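Local coordinates for protein L-lysine 6-monooxygenase involved in desferrioxamine biosynthesis (PDB 5O8P) that probably hydroxylates a terminal amine of cadaverine, using FAD and NADPH, as a step in the biosynthesis of the siderophore desferrioxamine, at residues B[112-115]-B[116-119]; B[205-208]-B[209-213]; B[280-283]-B[284-288]. All coordinates share one frame; numbering follows the deposited sequence.

Contact 1 of 3, residues B[112-115]-B[116-119]; sequences ERLG and NLRW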
ATOM      1  N   GLU B 112       7.272 -13.938 -33.164  1.00 41.27           N
ATOM      2  CA  GLU B 112       7.515 -15.278 -33.697  1.00 43.50           C
ATOM      3  C   GLU B 112       6.210 -15.902 -34.251  1.00 41.18           C
ATOM      4  O   GLU B 112       6.194 -16.412 -35.364  1.00 45.57           O
ATOM      5  CB  GLU B 112       8.170 -16.166 -32.615  1.00 51.21           C
ATOM      6  CG  GLU B 112       9.134 -17.232 -33.122  1.00 67.30           C
ATOM      7  CD  GLU B 112       8.451 -18.406 -33.830  1.00 82.03           C
ATOM      8  OE1 GLU B 112       7.291 -18.750 -33.480  1.00 76.86           O
ATOM      9  OE2 GLU B 112       9.086 -18.995 -34.746  1.00 87.47           O
ATOM     10  N   ARG B 113       5.116 -15.818 -33.493  1.00 43.31           N
ATOM     11  CA  ARG B 113       3.819 -16.417 -33.889  1.00 41.45           C
ATOM     12  C   ARG B 113       3.236 -15.796 -35.165  1.00 40.28           C
ATOM     13  O   ARG B 113       2.529 -16.460 -35.916  1.00 37.28           O
ATOM     14  CB  ARG B 113       2.785 -16.284 -32.759  1.00 41.94           C
ATOM     15  CG  ARG B 113       2.119 -17.579 -32.314  1.00 45.18           C
ATOM     16  CD  ARG B 113       0.973 -17.316 -31.332  1.00 48.46           C
ATOM     17  NE  ARG B 113      -0.236 -16.968 -32.088  1.00 53.04           N
ATOM     18  CZ  ARG B 113      -1.445 -17.540 -31.983  1.00 52.07           C
ATOM     19  NH1 ARG B 113      -1.691 -18.514 -31.091  1.00 50.52           N
ATOM     20  NH2 ARG B 113      -2.427 -17.121 -32.797  1.00 45.90           N
ATOM     21  N   LEU B 114       3.511 -14.516 -35.390  1.00 40.45           N
ATOM     22  CA  LEU B 114       2.933 -13.791 -36.513  1.00 40.27           C
ATOM     23  C   LEU B 114       3.518 -14.219 -37.849  1.00 39.35           C
ATOM     24  O   LEU B 114       4.663 -14.669 -37.938  1.00 35.90           O
ATOM     25  CB  LEU B 114       3.136 -12.278 -36.356  1.00 41.60           C
ATOM     26  CG  LEU B 114       2.290 -11.568 -35.296  1.00 40.94           C
ATOM     27  CD1 LEU B 114       2.929 -10.238 -34.892  1.00 42.26           C
ATOM     28  CD2 LEU B 114       0.890 -11.340 -35.815  1.00 41.02           C
ATOM     29  N   GLY B 115       2.699 -14.052 -38.886  1.00 40.83           N
ATOM     30  CA  GLY B 115       3.104 -14.267 -40.263  1.00 40.33           C
ATOM     31  C   GLY B 115       3.427 -13.002 -41.049  1.00 41.66           C
ATOM     32  O   GLY B 115       4.153 -13.061 -42.033  1.00 48.47           O
ATOM     33  N   ASN B 116       2.900 -11.858 -40.624  1.00 40.78           N
ATOM     34  CA  ASN B 116       2.977 -10.626 -41.429  1.00 38.11           C
ATOM     35  C   ASN B 116       4.221  -9.769 -41.197  1.00 39.80           C
ATOM     36  O   ASN B 116       4.268  -8.636 -41.672  1.00 41.67           O
ATOM     37  CB  ASN B 116       1.702  -9.784 -41.273  1.00 37.68           C
ATOM     38  CG  ASN B 116       1.304  -9.555 -39.829  1.00 38.67           C
ATOM     39  OD1 ASN B 116       2.021  -9.940 -38.902  1.00 35.50           O
ATOM     40  ND2 ASN B 116       0.126  -8.938 -39.629  1.00 41.04           N
ATOM     41  N   LEU B 117       5.229 -10.300 -40.505  1.00 40.42           N
ATOM     42  CA  LEU B 117       6.462  -9.543 -40.231  1.00 41.84           C
ATOM     43  C   LEU B 117       7.592  -9.975 -41.153  1.00 37.74           C
ATOM     44  O   LEU B 117       7.732 -11.156 -41.402  1.00 36.71           O
ATOM     45  CB  LEU B 117       6.895  -9.743 -38.772  1.00 42.09           C
ATOM     46  CG  LEU B 117       5.821  -9.472 -37.717  1.00 43.54           C
ATOM     47  CD1 LEU B 117       6.406  -9.657 -36.324  1.00 42.75           C
ATOM     48  CD2 LEU B 117       5.223  -8.077 -37.913  1.00 44.50           C
ATOM     49  N   ARG B 118       8.376  -9.015 -41.642  1.00 34.67           N
ATOM     50  CA  ARG B 118       9.556  -9.269 -42.464  1.00 34.57           C
ATOM     51  C   ARG B 118      10.773  -8.609 -41.820  1.00 32.39           C
ATOM     52  O   ARG B 118      10.978  -7.394 -41.940  1.00 30.12           O
ATOM     53  CB  ARG B 118       9.360  -8.719 -43.892  1.00 36.36           C
ATOM     54  CG  ARG B 118       9.587  -9.760 -44.968  1.00 41.80           C
ATOM     55  CD  ARG B 118       8.309 -10.323 -45.554  1.00 44.72           C
ATOM     56  NE  ARG B 118       7.493 -11.067 -44.595  1.00 50.22           N
ATOM     57  CZ  ARG B 118       6.375 -11.742 -44.897  1.00 55.69           C
ATOM     58  NH1 ARG B 118       5.916 -11.812 -46.153  1.00 61.45           N
ATOM     59  NH2 ARG B 118       5.707 -12.363 -43.932  1.00 55.65           N
ATOM     60  N   TRP B 119      11.579  -9.408 -41.130  1.00 31.78           N
ATOM     61  CA  TRP B 119      12.788  -8.895 -40.472  1.00 33.50           C
ATOM     62  C   TRP B 119      13.943  -8.725 -41.464  1.00 33.65           C
ATOM     63  O   TRP B 119      13.837  -9.121 -42.618  1.00 36.17           O
ATOM     64  CB  TRP B 119      13.197  -9.818 -39.318  1.00 34.34           C
ATOM     65  CG  TRP B 119      12.145  -9.921 -38.269  1.00 35.02           C
ATOM     66  CD1 TRP B 119      11.303 -10.968 -38.055  1.00 36.31           C
ATOM     67  CD2 TRP B 119      11.789  -8.915 -37.321  1.00 35.97           C
ATOM     68  NE1 TRP B 119      10.444 -10.683 -37.026  1.00 37.88           N
ATOM     69  CE2 TRP B 119      10.723  -9.429 -36.551  1.00 36.74           C
ATOM     70  CE3 TRP B 119      12.272  -7.628 -37.042  1.00 36.27           C
ATOM     71  CZ2 TRP B 119      10.130  -8.705 -35.512  1.00 36.62           C
ATOM     72  CZ3 TRP B 119      11.685  -6.899 -36.016  1.00 36.51           C
ATOM     73  CH2 TRP B 119      10.628  -7.440 -35.258  1.00 37.51           C
TER
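Leu-114 and Leu-117 meet through their methyl groups where helix 100-113 gives way to strand 117-118, and this apolar touch shows how a turn of a few residues can carry a piece of hydrophobic core with it. CD1 of Leu-114 lies 3.8 Å from CD1 of Leu-117, and the two side chains run at a slant to each other rather than alongside. In Leu-117 CG stands anti to the carbonyl carbon (chi1 -52°), which turns the branched end toward Leu-114 and the end of helix 100-113. Asn-116 packs on the same leucine at a slant, its OD1 against CB and CD2 of Leu-114. Around these side chains, Leu-21, Ala-24 and Cys-25 of helix 18-27 and Phe-37 of strand 35-38 supply further apolar surface.

Among the polar contacts, the bond from Asn-116 ND2 to Ala-24 O ties the amide to helix 18-27 and sets its rotation. Arg-118 folds its bent chain back, bringing Gly-115 O to the edge of its guanidinium, near the plane. NE of Arg-118 donates to Leu-117 O at 3.2 Å in a fairly straight bond (161°). That oxygen sits in the guanidinium plane, although NE itself lies well above the plane of the carbonyl. A second, weak bond to the same oxygen comes from NH2.

Backbone bonds place the turn in the sheet: Asn-116 and Arg-118 pair with Phe-37, and Arg-118 also with Asp-39. Separately, Gly-115 N is bound to the Glu-28 carboxylate (OE2). The side chain of Leu-117 lies about 4 Å from that of Ile-16, and Ile-16 and Asp-39 both bind FAD. Such a helix-to-strand connection, delivering a parallel strand beside strand 35-38, belongs to the Rossmann-type FAD-binding fold of flavin-dependent N-hydroxylases.

Contact 2 of 3, residues B[205-208]-B[209-213]; sequences AEIY and YDLLT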
ATOM      1  N   ALA B 205      16.484   7.894 -13.369  1.00 34.09           N
ATOM      2  CA  ALA B 205      16.203   7.439 -12.016  1.00 34.95           C
ATOM      3  C   ALA B 205      16.511   5.961 -11.839  1.00 33.47           C
ATOM      4  O   ALA B 205      17.104   5.577 -10.833  1.00 34.73           O
ATOM      5  CB  ALA B 205      14.764   7.731 -11.639  1.00 35.69           C
ATOM      6  N   GLU B 206      16.113   5.138 -12.805  1.00 33.37           N
ATOM      7  CA  GLU B 206      16.377   3.694 -12.737  1.00 37.41           C
ATOM      8  C   GLU B 206      17.860   3.397 -12.687  1.00 38.22           C
ATOM      9  O   GLU B 206      18.284   2.531 -11.925  1.00 38.99           O
ATOM     10  CB  GLU B 206      15.776   2.976 -13.930  1.00 40.22           C
ATOM     11  CG  GLU B 206      14.283   2.819 -13.811  1.00 46.32           C
ATOM     12  CD  GLU B 206      13.621   2.281 -15.060  1.00 49.73           C
ATOM     13  OE1 GLU B 206      14.303   2.109 -16.095  1.00 56.69           O
ATOM     14  OE2 GLU B 206      12.393   2.024 -15.002  1.00 52.65           O
ATOM     15  N   ILE B 207      18.623   4.128 -13.500  1.00 35.11           N
ATOM     16  CA  ILE B 207      20.070   4.031 -13.518  1.00 34.57           C
ATOM     17  C   ILE B 207      20.638   4.504 -12.197  1.00 34.11           C
ATOM     18  O   ILE B 207      21.445   3.801 -11.611  1.00 35.50           O
ATOM     19  CB  ILE B 207      20.687   4.837 -14.693  1.00 34.30           C
ATOM     20  CG1 ILE B 207      20.427   4.101 -15.995  1.00 35.66           C
ATOM     21  CG2 ILE B 207      22.185   5.071 -14.510  1.00 33.31           C
ATOM     22  CD1 ILE B 207      20.770   4.885 -17.241  1.00 37.07           C
ATOM     23  N   TYR B 208      20.218   5.683 -11.734  1.00 32.93           N
ATOM     24  CA  TYR B 208      20.703   6.216 -10.459  1.00 32.50           C
ATOM     25  C   TYR B 208      20.482   5.232  -9.312  1.00 32.74           C
ATOM     26  O   TYR B 208      21.377   4.994  -8.513  1.00 34.06           O
ATOM     27  CB  TYR B 208      20.072   7.567 -10.121  1.00 31.53           C
ATOM     28  CG  TYR B 208      20.802   8.256  -8.998  1.00 32.07           C
ATOM     29  CD1 TYR B 208      20.431   8.046  -7.672  1.00 31.91           C
ATOM     30  CD2 TYR B 208      21.888   9.088  -9.260  1.00 34.13           C
ATOM     31  CE1 TYR B 208      21.097   8.673  -6.636  1.00 36.20           C
ATOM     32  CE2 TYR B 208      22.580   9.711  -8.233  1.00 37.26           C
ATOM     33  CZ  TYR B 208      22.183   9.511  -6.920  1.00 39.07           C
ATOM     34  OH  TYR B 208      22.876  10.144  -5.907  1.00 38.04           O
ATOM     35  N   TYR B 209      19.296   4.654  -9.252  1.00 34.24           N
ATOM     36  CA  TYR B 209      18.997   3.632  -8.265  1.00 37.90           C
ATOM     37  C   TYR B 209      19.896   2.400  -8.414  1.00 38.29           C
ATOM     38  O   TYR B 209      20.360   1.838  -7.420  1.00 34.58           O
ATOM     39  CB  TYR B 209      17.515   3.232  -8.347  1.00 40.71           C
ATOM     40  CG  TYR B 209      17.096   2.333  -7.218  1.00 42.22           C
ATOM     41  CD1 TYR B 209      16.761   2.854  -5.973  1.00 43.39           C
ATOM     42  CD2 TYR B 209      17.069   0.959  -7.383  1.00 45.28           C
ATOM     43  CE1 TYR B 209      16.393   2.028  -4.932  1.00 45.40           C
ATOM     44  CE2 TYR B 209      16.699   0.128  -6.346  1.00 49.90           C
ATOM     45  CZ  TYR B 209      16.369   0.673  -5.125  1.00 46.20           C
ATOM     46  OH  TYR B 209      15.996  -0.151  -4.110  1.00 53.06           O
ATOM     47  N   ASP B 210      20.124   1.981  -9.656  1.00 40.26           N
ATOM     48  CA  ASP B 210      20.936   0.793  -9.946  1.00 39.33           C
ATOM     49  C   ASP B 210      22.357   0.983  -9.426  1.00 37.87           C
ATOM     50  O   ASP B 210      22.892   0.102  -8.762  1.00 36.10           O
ATOM     51  CB  ASP B 210      20.962   0.521 -11.457  1.00 41.70           C
ATOM     52  CG  ASP B 210      21.358  -0.903 -11.801  1.00 43.87           C
ATOM     53  OD1 ASP B 210      20.643  -1.830 -11.373  1.00 45.38           O
ATOM     54  OD2 ASP B 210      22.346  -1.083 -12.549  1.00 40.19           O
ATOM     55  N   LEU B 211      22.938   2.147  -9.723  1.00 35.87           N
ATOM     56  CA  LEU B 211      24.293   2.487  -9.295  1.00 35.19           C
ATOM     57  C   LEU B 211      24.383   2.722  -7.791  1.00 36.27           C
ATOM     58  O   LEU B 211      25.360   2.309  -7.169  1.00 37.84           O
ATOM     59  CB  LEU B 211      24.825   3.717 -10.059  1.00 34.11           C
ATOM     60  CG  LEU B 211      25.008   3.522 -11.572  1.00 33.17           C
ATOM     61  CD1 LEU B 211      25.296   4.847 -12.266  1.00 31.91           C
ATOM     62  CD2 LEU B 211      26.109   2.524 -11.852  1.00 33.77           C
ATOM     63  N   LEU B 212      23.373   3.380  -7.216  1.00 37.75           N
ATOM     64  CA  LEU B 212      23.318   3.646  -5.767  1.00 35.05           C
ATOM     65  C   LEU B 212      23.343   2.355  -4.950  1.00 33.72           C
ATOM     66  O   LEU B 212      23.937   2.310  -3.877  1.00 34.28           O
ATOM     67  CB  LEU B 212      22.075   4.465  -5.405  1.00 33.68           C
ATOM     68  CG  LEU B 212      21.905   4.890  -3.937  1.00 34.87           C
ATOM     69  CD1 LEU B 212      23.109   5.677  -3.439  1.00 34.10           C
ATOM     70  CD2 LEU B 212      20.638   5.715  -3.765  1.00 35.18           C
ATOM     71  N   THR B 213      22.704   1.317  -5.473  1.00 34.76           N
ATOM     72  CA  THR B 213      22.729  -0.012  -4.875  1.00 36.53           C
ATOM     73  C   THR B 213      24.145  -0.507  -4.589  1.00 38.48           C
ATOM     74  O   THR B 213      24.383  -1.089  -3.544  1.00 39.09           O
ATOM     75  CB  THR B 213      21.981  -1.009  -5.787  1.00 36.89           C
ATOM     76  OG1 THR B 213      20.594  -0.631  -5.853  1.00 35.12           O
ATOM     77  CG2 THR B 213      22.100  -2.440  -5.290  1.00 37.75           C
TER
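Ile-207 and Leu-211 stand one helical turn apart, side by side and pointing the same way, with CG2 of Ile-207 3.8 Å from CD1 of Leu-211. CG of Leu-211 lies beside its own backbone N (chi1 -65°), which lays the branched end back along the preceding turn. A second pair is set at a slant: CE1 of Tyr-208 approaches CD2 of Leu-212 at 4.1 Å.

Beneath these side chains, main-chain bonds hold the spacing, among them Leu-211 N to Ile-207 O at 2.9 Å. Thr-213 OG1 lies 2.9 Å from Tyr-209 O, which also accepts from the threonine's backbone N; the two donors arrive from opposite faces of its plane.

Further out, the ring of Tyr-208 stacks with Trp-224 and its OH is bonded to the carbonyl of Leu-222, fastening the helix to strand 221-225. Asp-210 OD2 forms a salt bridge with Lys-186 and a hydrogen bond with Tyr-182 OH. Helix 202-213 is the helix of the beta-alpha-beta unit between strands 194-198 and 221-225, consistent with a Rossmann-type nucleotide-binding fold. Glu-206 is a second-shell partner: its carboxylate, shared between Gln-202 and a salt bridge to the NADP(+)-binding Arg-100, would tend to hold that guanidinium in place and offset its positive charge.

Contact 3 of 3, residues B[280-283]-B[284-288]; sequences NAIY and DLLYV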
ATOM      1  N   ASN B 280      10.772   7.619  -4.141  1.00 37.36           N
ATOM      2  CA  ASN B 280      10.780   7.278  -2.731  1.00 39.21           C
ATOM      3  C   ASN B 280      11.750   6.162  -2.381  1.00 39.21           C
ATOM      4  O   ASN B 280      12.321   6.175  -1.296  1.00 39.79           O
ATOM      5  CB  ASN B 280       9.385   6.877  -2.276  1.00 41.94           C
ATOM      6  CG  ASN B 280       8.420   8.046  -2.242  1.00 42.11           C
ATOM      7  OD1 ASN B 280       8.807   9.222  -2.328  1.00 39.45           O
ATOM      8  ND2 ASN B 280       7.146   7.725  -2.098  1.00 44.58           N
ATOM      9  N   ALA B 281      11.921   5.186  -3.273  1.00 37.47           N
ATOM     10  CA  ALA B 281      12.910   4.120  -3.047  1.00 34.96           C
ATOM     11  C   ALA B 281      14.343   4.645  -3.052  1.00 33.68           C
ATOM     12  O   ALA B 281      15.187   4.142  -2.302  1.00 35.02           O
ATOM     13  CB  ALA B 281      12.751   3.024  -4.069  1.00 35.65           C
ATOM     14  N   ILE B 282      14.598   5.647  -3.894  1.00 31.30           N
ATOM     15  CA  ILE B 282      15.886   6.330  -3.940  1.00 31.29           C
ATOM     16  C   ILE B 282      16.137   7.101  -2.642  1.00 32.61           C
ATOM     17  O   ILE B 282      17.227   7.019  -2.097  1.00 32.96           O
ATOM     18  CB  ILE B 282      15.984   7.289  -5.151  1.00 31.37           C
ATOM     19  CG1 ILE B 282      16.026   6.497  -6.445  1.00 32.34           C
ATOM     20  CG2 ILE B 282      17.220   8.183  -5.067  1.00 31.47           C
ATOM     21  CD1 ILE B 282      15.805   7.340  -7.680  1.00 34.86           C
ATOM     22  N   TYR B 283      15.151   7.853  -2.151  1.00 33.91           N
ATOM     23  CA  TYR B 283      15.311   8.554  -0.860  1.00 32.12           C
ATOM     24  C   TYR B 283      15.559   7.550   0.252  1.00 33.17           C
ATOM     25  O   TYR B 283      16.476   7.729   1.038  1.00 31.70           O
ATOM     26  CB  TYR B 283      14.110   9.439  -0.495  1.00 29.99           C
ATOM     27  CG  TYR B 283      14.393  10.290   0.702  1.00 27.89           C
ATOM     28  CD1 TYR B 283      15.007  11.527   0.559  1.00 27.85           C
ATOM     29  CD2 TYR B 283      14.092   9.846   1.994  1.00 28.35           C
ATOM     30  CE1 TYR B 283      15.307  12.318   1.672  1.00 28.17           C
ATOM     31  CE2 TYR B 283      14.385  10.631   3.116  1.00 27.66           C
ATOM     32  CZ  TYR B 283      14.997  11.872   2.951  1.00 27.54           C
ATOM     33  OH  TYR B 283      15.321  12.689   4.026  1.00 28.02           O
ATOM     34  N   ASP B 284      14.756   6.492   0.295  1.00 36.76           N
ATOM     35  CA  ASP B 284      14.909   5.463   1.317  1.00 40.31           C
ATOM     36  C   ASP B 284      16.269   4.773   1.249  1.00 37.07           C
ATOM     37  O   ASP B 284      16.817   4.409   2.279  1.00 37.01           O
ATOM     38  CB  ASP B 284      13.753   4.433   1.260  1.00 44.77           C
ATOM     39  CG  ASP B 284      12.434   4.967   1.859  1.00 51.99           C
ATOM     40  OD1 ASP B 284      12.339   6.178   2.189  1.00 57.66           O
ATOM     41  OD2 ASP B 284      11.482   4.161   2.010  1.00 56.82           O
ATOM     42  N   LEU B 285      16.821   4.608   0.050  1.00 36.35           N
ATOM     43  CA  LEU B 285      18.132   3.970  -0.095  1.00 33.66           C
ATOM     44  C   LEU B 285      19.268   4.916   0.279  1.00 31.33           C
ATOM     45  O   LEU B 285      20.213   4.477   0.914  1.00 34.07           O
ATOM     46  CB  LEU B 285      18.334   3.406  -1.498  1.00 32.66           C
ATOM     47  CG  LEU B 285      19.564   2.500  -1.667  1.00 30.39           C
ATOM     48  CD1 LEU B 285      19.568   1.318  -0.706  1.00 28.74           C
ATOM     49  CD2 LEU B 285      19.634   2.009  -3.106  1.00 31.49           C
ATOM     50  N   LEU B 286      19.183   6.193  -0.100  1.00 28.28           N
ATOM     51  CA  LEU B 286      20.110   7.218   0.419  1.00 29.03           C
ATOM     52  C   LEU B 286      20.108   7.230   1.953  1.00 29.81           C
ATOM     53  O   LEU B 286      21.162   7.182   2.580  1.00 29.68           O
ATOM     54  CB  LEU B 286      19.755   8.612  -0.095  1.00 28.26           C
ATOM     55  CG  LEU B 286      19.948   8.847  -1.592  1.00 29.63           C
ATOM     56  CD1 LEU B 286      19.269  10.128  -2.028  1.00 29.86           C
ATOM     57  CD2 LEU B 286      21.420   8.889  -1.969  1.00 32.48           C
ATOM     58  N   TYR B 287      18.919   7.259   2.542  1.00 30.31           N
ATOM     59  CA  TYR B 287      18.770   7.149   3.991  1.00 31.48           C
ATOM     60  C   TYR B 287      19.526   5.923   4.536  1.00 31.69           C
ATOM     61  O   TYR B 287      20.370   6.069   5.409  1.00 33.87           O
ATOM     62  CB  TYR B 287      17.270   7.123   4.394  1.00 32.84           C
ATOM     63  CG  TYR B 287      17.020   7.216   5.878  1.00 30.53           C
ATOM     64  CD1 TYR B 287      17.138   6.088   6.687  1.00 31.80           C
ATOM     65  CD2 TYR B 287      16.689   8.427   6.480  1.00 30.04           C
ATOM     66  CE1 TYR B 287      16.945   6.154   8.055  1.00 32.86           C
ATOM     67  CE2 TYR B 287      16.492   8.510   7.853  1.00 31.50           C
ATOM     68  CZ  TYR B 287      16.619   7.365   8.639  1.00 32.22           C
ATOM     69  OH  TYR B 287      16.420   7.398  10.001  1.00 30.05           O
ATOM     70  N   VAL B 288      19.244   4.731   4.016  1.00 33.10           N
ATOM     71  CA  VAL B 288      19.872   3.494   4.540  1.00 34.89           C
ATOM     72  C   VAL B 288      21.390   3.455   4.360  1.00 34.39           C
ATOM     73  O   VAL B 288      22.114   3.019   5.264  1.00 35.66           O
ATOM     74  CB  VAL B 288      19.252   2.221   3.912  1.00 34.23           C
ATOM     75  CG1 VAL B 288      20.085   0.971   4.216  1.00 34.74           C
ATOM     76  CG2 VAL B 288      17.843   2.025   4.430  1.00 35.26           C
TER
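Helix 276-290 lies with one flank against helix 202-213 and with others against two further subunits, and residues 280-288 supply all of these surfaces from little more than two turns. Within the helix, CG2 of Ile-282 and CD1 of Leu-286 are 4.1 Å apart, their side chains side by side and directed alike. Leu-286 N donates to Ile-282 O at 2.9 Å in a nearly straight bond (175°).

Tyr-283 and Asp-284 are set differently: their side chains cross at about a right angle, ring and carboxylate planes 63° apart, and CD2 of Tyr-283 is 4.1 Å from OD1 of Asp-284. With CG beside its backbone N (chi1 -76°), Asp-284 keeps its carboxylate near the carbonyl of Asn-280, and the negative charge is met by a salt bridge to Lys-238 of the third subunit. Asn-280 OD1 accepts from the backbone N of that same lysine. Toward the second subunit, Tyr-283 OH bonds to Ser-89 and Tyr-287 OH to Glu-102. These polar links are mixed with aromatic packing, the Tyr-283 ring stacking edge-to-face with Phe-424 of the third subunit. This is an alpha-helix with an apolar face on helix 202-213 and its other sides in the interfaces of a four-chain assembly.

From the N terminus, contact 1 comes first, turning the chain from helix 100-113 into strand 117-118 in the FAD-binding sheet. Contacts 2 and 3 follow in series, so none of the three encloses or crosses another: contact 1 closes the helix-to-strand turn, and contacts 2 and 3 close only turns within their helices. Contact 1 stands apart, its centre 36 Å from that of contact 2 and 44 Å from that of contact 3. The other two have centres 11 Å apart and touch: Tyr-209 CE1 packs on Leu-285 CD2 at 3.7 Å, and Leu-212 meets Leu-286. Through them strand 221-225, helix 202-213, helix 276-290 and the neighbouring subunits form successive layers.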